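Local coordinates for protein aerobactin synthase IucA (PDB 5JM8) that probably uses ATP to join citrate to a hydroxamate-bearing lysine derivative during assembly of the siderophore aerobactin, as an NRPS-independent siderophore synthetase, at residues I277-S282 against S344-R349; P175-R180 against P225-Q230. All coordinates share one frame; numbering follows the deposited sequence.

Overall arrangement
An antiparallel strand pairing and a strand-to-helix junction follow one another along the chain, the junction first. It is contact 2: leaving strand 177-185, the chain runs through strand 189-193 and helix 198-209 before strand 221-226 returns to close the loop against 175-180 and passes into helix 228-235. Contact 1 opens later, when strand 275-284 pairs with strand 345-350 across a 61-residue excursion. The loops therefore follow in series, neither enclosing nor crossing the other. Their centres lie about 11 Å apart, and Gln-230 OE1 probably accepts a hydrogen bond from Ser-282 N, tying the start of helix 228-235 to the sheet that carries the ATP-binding side chains.

Contact 1: residues I277-S282 against S344-R349; sequences IKFSLS and SLFALR. With ATP (adenosine-5'-triphosphate), chain I.
Lys-278 and Arg-349 converge on the triphosphate of ATP. NZ of Lys-278 bonds O2B at 2.6 Å; its approach to O3G is modelled improbably short, and the length of that bond is doubtful. Arg-349 meets the gamma phosphate through two nitrogens: NH2 donates to O3G at 2.9 Å, whereas NH1 makes a longer bond to O1G at 3.3 Å. O3G lies near the plane of the guanidinium, at its edge. The lysine chain is extended throughout, starting with CG opposite the backbone N (chi1 177°), while the arginine bends at chi3 (-65°) to bring its guanidinium to the gamma phosphate. Asp-447 and Glu-327 form salt bridges with Lys-278 and Arg-349, respectively, and Asp-447 also belongs to the magnesium site.

Behind these groups, Lys-278 and Ala-347 form an antiparallel hydrogen-bonded pair; Lys-278 N donates to Ala-347 O at 2.9 Å, and Ala-347 N returns a bond to Lys-278 O. Farther along, Ser-280 N reaches Leu-345 O at 2.7 Å. The other side of the sheet is apolar: Ile-277 CD1 sits over one face of the Phe-346 ring, 3.8 Å from its centroid, in a CH-pi contact. Phe-279 runs beside Phe-346 with CD1 against its CB, the two ring planes inclined at 68°, and helix 198-209 packs on this side. An antiparallel sheet thus presents basic residues from adjoining strands to the phosphates of a nucleotide-binding pocket.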
ATOM      1  N   ILE A 277       3.004  -8.778 -22.638  1.00 18.02           N
ATOM      2  CA  ILE A 277       3.626  -9.473 -23.755  1.00 17.33           C
ATOM      3  C   ILE A 277       2.759 -10.646 -24.212  1.00 17.33           C
ATOM      4  O   ILE A 277       2.244 -11.416 -23.400  1.00 16.87           O
ATOM      5  CB  ILE A 277       5.049  -9.945 -23.382  1.00 17.65           C
ATOM      6  CG1 ILE A 277       5.778 -10.485 -24.614  1.00 18.50           C
ATOM      7  CG2 ILE A 277       5.003 -10.971 -22.256  1.00 17.20           C
ATOM      8  CD1 ILE A 277       7.283 -10.456 -24.481  1.00 19.00           C
ATOM      9  N   LYS A 278       2.582 -10.741 -25.527  1.00 17.67           N
ATOM     10  CA  LYS A 278       1.755 -11.769 -26.147  1.00 20.73           C
ATOM     11  C   LYS A 278       2.606 -12.637 -27.065  1.00 21.82           C
ATOM     12  O   LYS A 278       2.983 -12.212 -28.155  1.00 20.79           O
ATOM     13  CB  LYS A 278       0.611 -11.123 -26.929  1.00 19.11           C
ATOM     14  CG  LYS A 278      -0.281 -12.099 -27.671  1.00 19.79           C
ATOM     15  CD  LYS A 278      -1.456 -11.374 -28.310  1.00 18.36           C
ATOM     16  CE  LYS A 278      -2.337 -12.316 -29.107  1.00 18.45           C
ATOM     17  NZ  LYS A 278      -3.545 -11.625 -29.631  1.00 18.47           N
ATOM     18  N   PHE A 279       2.899 -13.854 -26.616  1.00 21.96           N
ATOM     19  CA  PHE A 279       3.836 -14.729 -27.311  1.00 23.14           C
ATOM     20  C   PHE A 279       3.181 -15.587 -28.382  1.00 24.15           C
ATOM     21  O   PHE A 279       2.008 -15.951 -28.280  1.00 22.65           O
ATOM     22  CB  PHE A 279       4.542 -15.655 -26.317  1.00 23.03           C
ATOM     23  CG  PHE A 279       5.502 -14.956 -25.400  1.00 23.26           C
ATOM     24  CD1 PHE A 279       6.727 -14.508 -25.865  1.00 19.52           C
ATOM     25  CD2 PHE A 279       5.189 -14.769 -24.065  1.00 22.63           C
ATOM     26  CE1 PHE A 279       7.612 -13.874 -25.018  1.00 19.37           C
ATOM     27  CE2 PHE A 279       6.073 -14.138 -23.214  1.00 18.01           C
ATOM     28  CZ  PHE A 279       7.284 -13.691 -23.689  1.00 18.61           C
ATOM     29  N   SER A 280       3.962 -15.906 -29.409  1.00 25.64           N
ATOM     30  CA  SER A 280       3.617 -16.970 -30.337  1.00 26.25           C
ATOM     31  C   SER A 280       3.804 -18.285 -29.594  1.00 24.47           C
ATOM     32  O   SER A 280       4.934 -18.690 -29.325  1.00 27.55           O
ATOM     33  CB  SER A 280       4.496 -16.909 -31.589  1.00 22.23           C
ATOM     34  OG  SER A 280       4.114 -17.890 -32.535  1.00 22.83           O
ATOM     35  N   LEU A 281       2.697 -18.935 -29.246  1.00 23.12           N
ATOM     36  CA  LEU A 281       2.730 -20.121 -28.392  1.00 23.96           C
ATOM     37  C   LEU A 281       2.157 -21.337 -29.118  1.00 27.74           C
ATOM     38  O   LEU A 281       0.972 -21.376 -29.439  1.00 34.50           O
ATOM     39  CB  LEU A 281       1.951 -19.849 -27.099  1.00 19.45           C
ATOM     40  CG  LEU A 281       1.927 -20.937 -26.020  1.00 24.17           C
ATOM     41  CD1 LEU A 281       3.325 -21.240 -25.515  1.00 19.83           C
ATOM     42  CD2 LEU A 281       1.027 -20.520 -24.865  1.00 21.44           C
ATOM     43  N   SER A 282       3.003 -22.328 -29.375  1.00 23.41           N
ATOM     44  CA  SER A 282       2.590 -23.508 -30.127  1.00 27.14           C
ATOM     45  C   SER A 282       1.712 -24.436 -29.289  1.00 29.35           C
ATOM     46  O   SER A 282       2.123 -25.537 -28.921  1.00 33.81           O
ATOM     47  CB  SER A 282       3.818 -24.263 -30.637  1.00 31.46           C
ATOM     48  OG  SER A 282       4.598 -23.440 -31.487  1.00 34.82           O
ATOM     49  N   SER A 344       8.938 -17.800 -32.619  1.00 32.10           N
ATOM     50  CA  SER A 344       9.678 -16.985 -31.656  1.00 29.82           C
ATOM     51  C   SER A 344       9.029 -15.619 -31.441  1.00 30.97           C
ATOM     52  O   SER A 344       9.414 -14.875 -30.538  1.00 35.08           O
ATOM     53  CB  SER A 344      11.122 -16.788 -32.124  1.00 29.05           C
ATOM     54  OG  SER A 344      11.173 -16.000 -33.300  1.00 31.30           O
ATOM     55  N   LEU A 345       8.044 -15.293 -32.274  1.00 28.88           N
ATOM     56  CA  LEU A 345       7.414 -13.977 -32.248  1.00 24.73           C
ATOM     57  C   LEU A 345       6.722 -13.660 -30.929  1.00 27.02           C
ATOM     58  O   LEU A 345       6.193 -14.543 -30.256  1.00 24.84           O
ATOM     59  CB  LEU A 345       6.384 -13.860 -33.372  1.00 24.85           C
ATOM     60  CG  LEU A 345       6.903 -13.813 -34.808  1.00 32.90           C
ATOM     61  CD1 LEU A 345       5.740 -13.939 -35.777  1.00 38.26           C
ATOM     62  CD2 LEU A 345       7.678 -12.535 -35.069  1.00 34.34           C
ATOM     63  N   PHE A 346       6.746 -12.381 -30.574  1.00 28.61           N
ATOM     64  CA  PHE A 346       5.881 -11.848 -29.533  1.00 27.36           C
ATOM     65  C   PHE A 346       5.508 -10.423 -29.899  1.00 29.42           C
ATOM     66  O   PHE A 346       6.178  -9.791 -30.718  1.00 29.88           O
ATOM     67  CB  PHE A 346       6.556 -11.891 -28.160  1.00 25.45           C
ATOM     68  CG  PHE A 346       7.763 -11.003 -28.043  1.00 26.56           C
ATOM     69  CD1 PHE A 346       7.626  -9.643 -27.813  1.00 20.60           C
ATOM     70  CD2 PHE A 346       9.038 -11.532 -28.146  1.00 25.26           C
ATOM     71  CE1 PHE A 346       8.736  -8.829 -27.705  1.00 20.99           C
ATOM     72  CE2 PHE A 346      10.151 -10.722 -28.034  1.00 22.52           C
ATOM     73  CZ  PHE A 346       9.999  -9.369 -27.811  1.00 21.60           C
ATOM     74  N   ALA A 347       4.440  -9.924 -29.291  1.00 27.90           N
ATOM     75  CA  ALA A 347       4.044  -8.534 -29.453  1.00 20.23           C
ATOM     76  C   ALA A 347       3.927  -7.885 -28.086  1.00 19.39           C
ATOM     77  O   ALA A 347       3.579  -8.542 -27.105  1.00 22.23           O
ATOM     78  CB  ALA A 347       2.738  -8.437 -30.210  1.00 20.27           C
ATOM     79  N   LEU A 348       4.229  -6.595 -28.024  1.00 21.71           N
ATOM     80  CA  LEU A 348       4.174  -5.854 -26.771  1.00 23.15           C
ATOM     81  C   LEU A 348       2.908  -5.016 -26.695  1.00 22.89           C
ATOM     82  O   LEU A 348       2.636  -4.200 -27.575  1.00 22.87           O
ATOM     83  CB  LEU A 348       5.406  -4.964 -26.622  1.00 25.45           C
ATOM     84  CG  LEU A 348       6.740  -5.700 -26.477  1.00 24.42           C
ATOM     85  CD1 LEU A 348       7.882  -4.704 -26.513  1.00 23.78           C
ATOM     86  CD2 LEU A 348       6.786  -6.524 -25.197  1.00 23.93           C
ATOM     87  N   ARG A 349       2.148  -5.225 -25.626  1.00 23.30           N
ATOM     88  CA  ARG A 349       0.853  -4.584 -25.439  1.00 20.89           C
ATOM     89  C   ARG A 349       0.922  -3.567 -24.301  1.00 23.55           C
ATOM     90  O   ARG A 349       1.488  -3.847 -23.244  1.00 23.32           O
ATOM     91  CB  ARG A 349      -0.212  -5.650 -25.160  1.00 17.48           C
ATOM     92  CG  ARG A 349      -1.574  -5.124 -24.750  1.00 16.96           C
ATOM     93  CD  ARG A 349      -2.534  -6.275 -24.505  1.00 16.62           C
ATOM     94  NE  ARG A 349      -2.793  -7.029 -25.728  1.00 18.04           N
ATOM     95  CZ  ARG A 349      -3.150  -8.309 -25.766  1.00 19.08           C
ATOM     96  NH1 ARG A 349      -3.290  -9.006 -24.644  1.00 20.84           N
ATOM     97  NH2 ARG A 349      -3.361  -8.899 -26.934  1.00 19.31           N
TER
HETATM   98  PG  ATP I 600      -5.292 -11.949 -26.312  1.00 22.37           P
HETATM   99  O1G ATP I 600      -4.196 -12.108 -25.288  1.00 24.72           O
HETATM  100  O2G ATP I 600      -6.537 -11.291 -25.767  1.00 20.96           O
HETATM  101  O3G ATP I 600      -4.827 -11.354 -27.619  1.00 21.42           O
HETATM  102  PB  ATP I 600      -6.058 -14.140 -28.063  1.00 20.20           P
HETATM  103  O1B ATP I 600      -5.640 -15.587 -27.978  1.00 18.42           O
HETATM  104  O2B ATP I 600      -5.513 -13.271 -29.174  1.00 21.30           O
HETATM  105  O3B ATP I 600      -5.787 -13.460 -26.617  1.00 19.89           O
HETATM  106  PA  ATP I 600      -8.619 -14.932 -29.072  1.00 20.96           P
HETATM  107  O1A ATP I 600      -7.831 -15.291 -30.306  1.00 22.14           O
HETATM  108  O2A ATP I 600      -9.916 -14.173 -29.205  1.00 22.54           O
HETATM  109  O3A ATP I 600      -7.670 -14.077 -28.090  1.00 17.12           O
HETATM  110  O5' ATP I 600      -8.926 -16.249 -28.204  1.00 17.54           O
HETATM  111  C5' ATP I 600      -9.644 -16.089 -26.985  1.00 18.23           C
HETATM  112  C4' ATP I 600      -9.243 -17.130 -25.950  1.00 21.42           C
HETATM  113  O4' ATP I 600     -10.051 -16.934 -24.788  1.00 23.54           O
HETATM  114  C3' ATP I 600      -9.457 -18.561 -26.420  1.00 25.86           C
HETATM  115  O3' ATP I 600      -8.267 -19.327 -26.187  1.00 28.86           O
HETATM  116  C2' ATP I 600     -10.620 -19.091 -25.603  1.00 25.50           C
HETATM  117  O2' ATP I 600     -10.388 -20.423 -25.147  1.00 27.40           O
HETATM  118  C1' ATP I 600     -10.728 -18.139 -24.424  1.00 23.79           C
HETATM  119  N9  ATP I 600     -12.136 -17.827 -24.094  1.00 22.48           N
HETATM  120  C8  ATP I 600     -12.703 -18.077 -22.903  1.00 23.20           C
HETATM  121  N7  ATP I 600     -14.002 -17.685 -22.896  1.00 20.97           N
HETATM  122  C5  ATP I 600     -14.273 -17.169 -24.107  1.00 18.75           C
HETATM  123  C6  ATP I 600     -15.455 -16.572 -24.762  1.00 17.52           C
HETATM  124  N6  ATP I 600     -16.615 -16.462 -24.073  1.00 14.71           N
HETATM  125  N1  ATP I 600     -15.324 -16.156 -26.042  1.00 19.07           N
HETATM  126  C2  ATP I 600     -14.163 -16.271 -26.717  1.00 18.80           C
HETATM  127  N3  ATP I 600     -13.053 -16.805 -26.176  1.00 17.66           N
HETATM  128  C4  ATP I 600     -13.041 -17.265 -24.899  1.00 19.00           C

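Contact 2: residues P175-R180 against P225-Q230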
ATOM      1  N   PRO A 175      -1.137 -19.538 -11.665  1.00 17.00           N
ATOM      2  CA  PRO A 175       0.311 -19.580 -11.476  1.00 15.24           C
ATOM      3  C   PRO A 175       0.994 -18.289 -11.886  1.00 15.18           C
ATOM      4  O   PRO A 175       0.352 -17.377 -12.406  1.00 13.76           O
ATOM      5  CB  PRO A 175       0.735 -20.716 -12.397  1.00 18.27           C
ATOM      6  CG  PRO A 175      -0.194 -20.571 -13.555  1.00 18.79           C
ATOM      7  CD  PRO A 175      -1.514 -20.087 -12.980  1.00 16.97           C
ATOM      8  N   HIS A 176       2.298 -18.224 -11.653  1.00 15.54           N
ATOM      9  CA  HIS A 176       3.109 -17.143 -12.179  1.00 16.44           C
ATOM     10  C   HIS A 176       4.539 -17.629 -12.353  1.00 16.58           C
ATOM     11  O   HIS A 176       4.949 -18.616 -11.740  1.00 15.11           O
ATOM     12  CB  HIS A 176       3.055 -15.921 -11.266  1.00 17.34           C
ATOM     13  CG  HIS A 176       3.533 -16.182  -9.873  1.00 19.07           C
ATOM     14  ND1 HIS A 176       2.693 -16.591  -8.860  1.00 21.80           N
ATOM     15  CD2 HIS A 176       4.763 -16.073  -9.320  1.00 21.52           C
ATOM     16  CE1 HIS A 176       3.388 -16.733  -7.745  1.00 24.62           C
ATOM     17  NE2 HIS A 176       4.647 -16.423  -7.998  1.00 24.19           N
ATOM     18  N   PHE A 177       5.292 -16.946 -13.206  1.00 19.94           N
ATOM     19  CA  PHE A 177       6.665 -17.340 -13.483  1.00 20.81           C
ATOM     20  C   PHE A 177       7.449 -16.195 -14.110  1.00 24.45           C
ATOM     21  O   PHE A 177       6.873 -15.353 -14.798  1.00 27.54           O
ATOM     22  CB  PHE A 177       6.689 -18.557 -14.409  1.00 18.44           C
ATOM     23  CG  PHE A 177       5.895 -18.373 -15.671  1.00 19.24           C
ATOM     24  CD1 PHE A 177       6.419 -17.658 -16.735  1.00 19.50           C
ATOM     25  CD2 PHE A 177       4.628 -18.918 -15.795  1.00 17.46           C
ATOM     26  CE1 PHE A 177       5.695 -17.485 -17.895  1.00 18.08           C
ATOM     27  CE2 PHE A 177       3.899 -18.749 -16.955  1.00 16.34           C
ATOM     28  CZ  PHE A 177       4.433 -18.032 -18.007  1.00 16.64           C
ATOM     29  N   PRO A 178       8.771 -16.158 -13.876  1.00 21.23           N
ATOM     30  CA  PRO A 178       9.578 -15.148 -14.561  1.00 23.79           C
ATOM     31  C   PRO A 178       9.836 -15.559 -16.008  1.00 29.63           C
ATOM     32  O   PRO A 178       9.764 -16.749 -16.317  1.00 35.51           O
ATOM     33  CB  PRO A 178      10.868 -15.124 -13.745  1.00 22.69           C
ATOM     34  CG  PRO A 178      11.001 -16.517 -13.249  1.00 22.20           C
ATOM     35  CD  PRO A 178       9.597 -17.024 -13.016  1.00 20.78           C
ATOM     36  N   LEU A 179      10.125 -14.596 -16.876  1.00 29.39           N
ATOM     37  CA  LEU A 179      10.371 -14.896 -18.282  1.00 25.51           C
ATOM     38  C   LEU A 179      11.696 -15.615 -18.477  1.00 24.43           C
ATOM     39  O   LEU A 179      12.567 -15.576 -17.612  1.00 25.62           O
ATOM     40  CB  LEU A 179      10.372 -13.616 -19.120  1.00 23.72           C
ATOM     41  CG  LEU A 179       9.065 -12.834 -19.210  1.00 23.88           C
ATOM     42  CD1 LEU A 179       9.256 -11.622 -20.104  1.00 24.20           C
ATOM     43  CD2 LEU A 179       7.943 -13.717 -19.727  1.00 23.06           C
ATOM     44  N   ARG A 180      11.830 -16.273 -19.623  1.00 24.58           N
ATOM     45  CA  ARG A 180      13.109 -16.800 -20.069  1.00 27.16           C
ATOM     46  C   ARG A 180      13.759 -15.737 -20.941  1.00 30.02           C
ATOM     47  O   ARG A 180      13.061 -14.980 -21.614  1.00 35.18           O
ATOM     48  CB  ARG A 180      12.924 -18.107 -20.835  1.00 28.81           C
ATOM     49  CG  ARG A 180      14.218 -18.784 -21.237  1.00 31.94           C
ATOM     50  CD  ARG A 180      13.931 -20.124 -21.880  1.00 32.00           C
ATOM     51  NE  ARG A 180      15.147 -20.858 -22.215  1.00 30.88           N
ATOM     52  CZ  ARG A 180      15.810 -21.636 -21.367  1.00 30.40           C
ATOM     53  NH1 ARG A 180      15.391 -21.783 -20.117  1.00 30.34           N
ATOM     54  NH2 ARG A 180      16.902 -22.268 -21.771  1.00 31.45           N
ATOM     55  N   PRO A 225      13.174 -11.410 -24.746  1.00 26.59           N
ATOM     56  CA  PRO A 225      12.322 -12.197 -23.846  1.00 26.46           C
ATOM     57  C   PRO A 225      11.627 -13.369 -24.534  1.00 27.87           C
ATOM     58  O   PRO A 225      11.271 -13.272 -25.708  1.00 27.08           O
ATOM     59  CB  PRO A 225      11.295 -11.174 -23.367  1.00 24.63           C
ATOM     60  CG  PRO A 225      11.151 -10.245 -24.521  1.00 24.16           C
ATOM     61  CD  PRO A 225      12.515 -10.158 -25.159  1.00 25.14           C
ATOM     62  N   LEU A 226      11.442 -14.460 -23.795  1.00 29.35           N
ATOM     63  CA  LEU A 226      10.774 -15.652 -24.311  1.00 27.73           C
ATOM     64  C   LEU A 226       9.814 -16.265 -23.298  1.00 23.55           C
ATOM     65  O   LEU A 226       9.975 -16.098 -22.091  1.00 23.08           O
ATOM     66  CB  LEU A 226      11.802 -16.713 -24.719  1.00 29.65           C
ATOM     67  CG  LEU A 226      12.462 -16.568 -26.092  1.00 30.84           C
ATOM     68  CD1 LEU A 226      13.707 -15.715 -26.007  1.00 32.44           C
ATOM     69  CD2 LEU A 226      12.785 -17.934 -26.667  1.00 31.11           C
ATOM     70  N   HIS A 227       8.817 -16.981 -23.810  1.00 21.49           N
ATOM     71  CA  HIS A 227       7.930 -17.780 -22.978  1.00 22.00           C
ATOM     72  C   HIS A 227       8.709 -19.018 -22.534  1.00 25.15           C
ATOM     73  O   HIS A 227       9.322 -19.684 -23.371  1.00 27.78           O
ATOM     74  CB  HIS A 227       6.665 -18.164 -23.752  1.00 22.92           C
ATOM     75  CG  HIS A 227       5.613 -18.831 -22.920  1.00 23.49           C
ATOM     76  ND1 HIS A 227       5.813 -20.042 -22.295  1.00 24.77           N
ATOM     77  CD2 HIS A 227       4.344 -18.461 -22.624  1.00 23.07           C
ATOM     78  CE1 HIS A 227       4.717 -20.387 -21.642  1.00 23.96           C
ATOM     79  NE2 HIS A 227       3.810 -19.444 -21.826  1.00 22.59           N
ATOM     80  N   PRO A 228       8.708 -19.325 -21.221  1.00 26.67           N
ATOM     81  CA  PRO A 228       9.545 -20.424 -20.720  1.00 24.94           C
ATOM     82  C   PRO A 228       9.345 -21.748 -21.455  1.00 26.50           C
ATOM     83  O   PRO A 228      10.297 -22.510 -21.600  1.00 28.15           O
ATOM     84  CB  PRO A 228       9.110 -20.554 -19.258  1.00 22.76           C
ATOM     85  CG  PRO A 228       8.631 -19.206 -18.892  1.00 24.65           C
ATOM     86  CD  PRO A 228       7.976 -18.661 -20.127  1.00 26.59           C
ATOM     87  N   TRP A 229       8.126 -22.012 -21.912  1.00 25.41           N
ATOM     88  CA  TRP A 229       7.831 -23.247 -22.629  1.00 24.10           C
ATOM     89  C   TRP A 229       8.266 -23.163 -24.095  1.00 25.35           C
ATOM     90  O   TRP A 229       8.850 -24.109 -24.622  1.00 23.73           O
ATOM     91  CB  TRP A 229       6.340 -23.573 -22.538  1.00 24.63           C
ATOM     92  CG  TRP A 229       6.002 -24.939 -23.057  1.00 26.77           C
ATOM     93  CD1 TRP A 229       6.111 -26.121 -22.384  1.00 24.97           C
ATOM     94  CD2 TRP A 229       5.501 -25.264 -24.360  1.00 28.93           C
ATOM     95  NE1 TRP A 229       5.710 -27.162 -23.187  1.00 26.19           N
ATOM     96  CE2 TRP A 229       5.331 -26.663 -24.405  1.00 29.21           C
ATOM     97  CE3 TRP A 229       5.180 -24.508 -25.492  1.00 29.14           C
ATOM     98  CZ2 TRP A 229       4.855 -27.321 -25.538  1.00 31.65           C
ATOM     99  CZ3 TRP A 229       4.707 -25.165 -26.617  1.00 30.86           C
ATOM    100  CH2 TRP A 229       4.549 -26.557 -26.631  1.00 31.66           C
ATOM    101  N   GLN A 230       7.981 -22.043 -24.754  1.00 27.31           N
ATOM    102  CA  GLN A 230       8.422 -21.840 -26.134  1.00 29.87           C
ATOM    103  C   GLN A 230       9.934 -21.818 -26.232  1.00 30.63           C
ATOM    104  O   GLN A 230      10.514 -22.414 -27.137  1.00 32.67           O
ATOM    105  CB  GLN A 230       7.876 -20.532 -26.703  1.00 30.29           C
ATOM    106  CG  GLN A 230       6.458 -20.614 -27.206  1.00 29.08           C
ATOM    107  CD  GLN A 230       6.322 -21.472 -28.447  1.00 26.47           C
ATOM    108  OE1 GLN A 230       5.605 -22.471 -28.445  1.00 25.43           O
ATOM    109  NE2 GLN A 230       6.999 -21.079 -29.519  1.00 25.68           N
TER
HETATM  110  O   HOH W   1      12.306 -21.679 -18.901  1.00 16.40           O
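Arg-180 and Leu-226 form an antiparallel hydrogen-bonded pair at the end of strand 221-226. Leu-226 N donates to Arg-180 O at 2.8 Å, and Arg-180 N returns a bond to Leu-226 O at 3.1 Å. Beyond this pair the chains diverge, since 225-230 turns into helix 228-235 while 175-180 leads into strand 177-185, the middle strand of a three-stranded antiparallel sheet.

The turn is a strand-to-helix junction with His-227 as N-cap. Its ND1 accepts a capping bond from Trp-229 N at 3.1 Å, with the donor essentially in the imidazole plane, which fixes the ring's orientation at the helix start.

Phe-177 covers the junction from the other segment. With CG placed between the backbone N and carbonyl carbon (chi1 54°), its ring brings CE1 to 3.4 Å from Pro-228 CD, and CD1 meets the CG of the same proline. The phenyl ring is also inclined to the His-227 imidazole, their planes at 55°, and Tyr-169 from helix 163-169 meets both rings. Leu-179 CD1 packs beside Pro-225 CB at 3.9 Å. The extended chain of Arg-180 carries its guanidinium away from 225-230 to a salt bridge with Asp-251 on strand 249-255, at the far edge of the sheet.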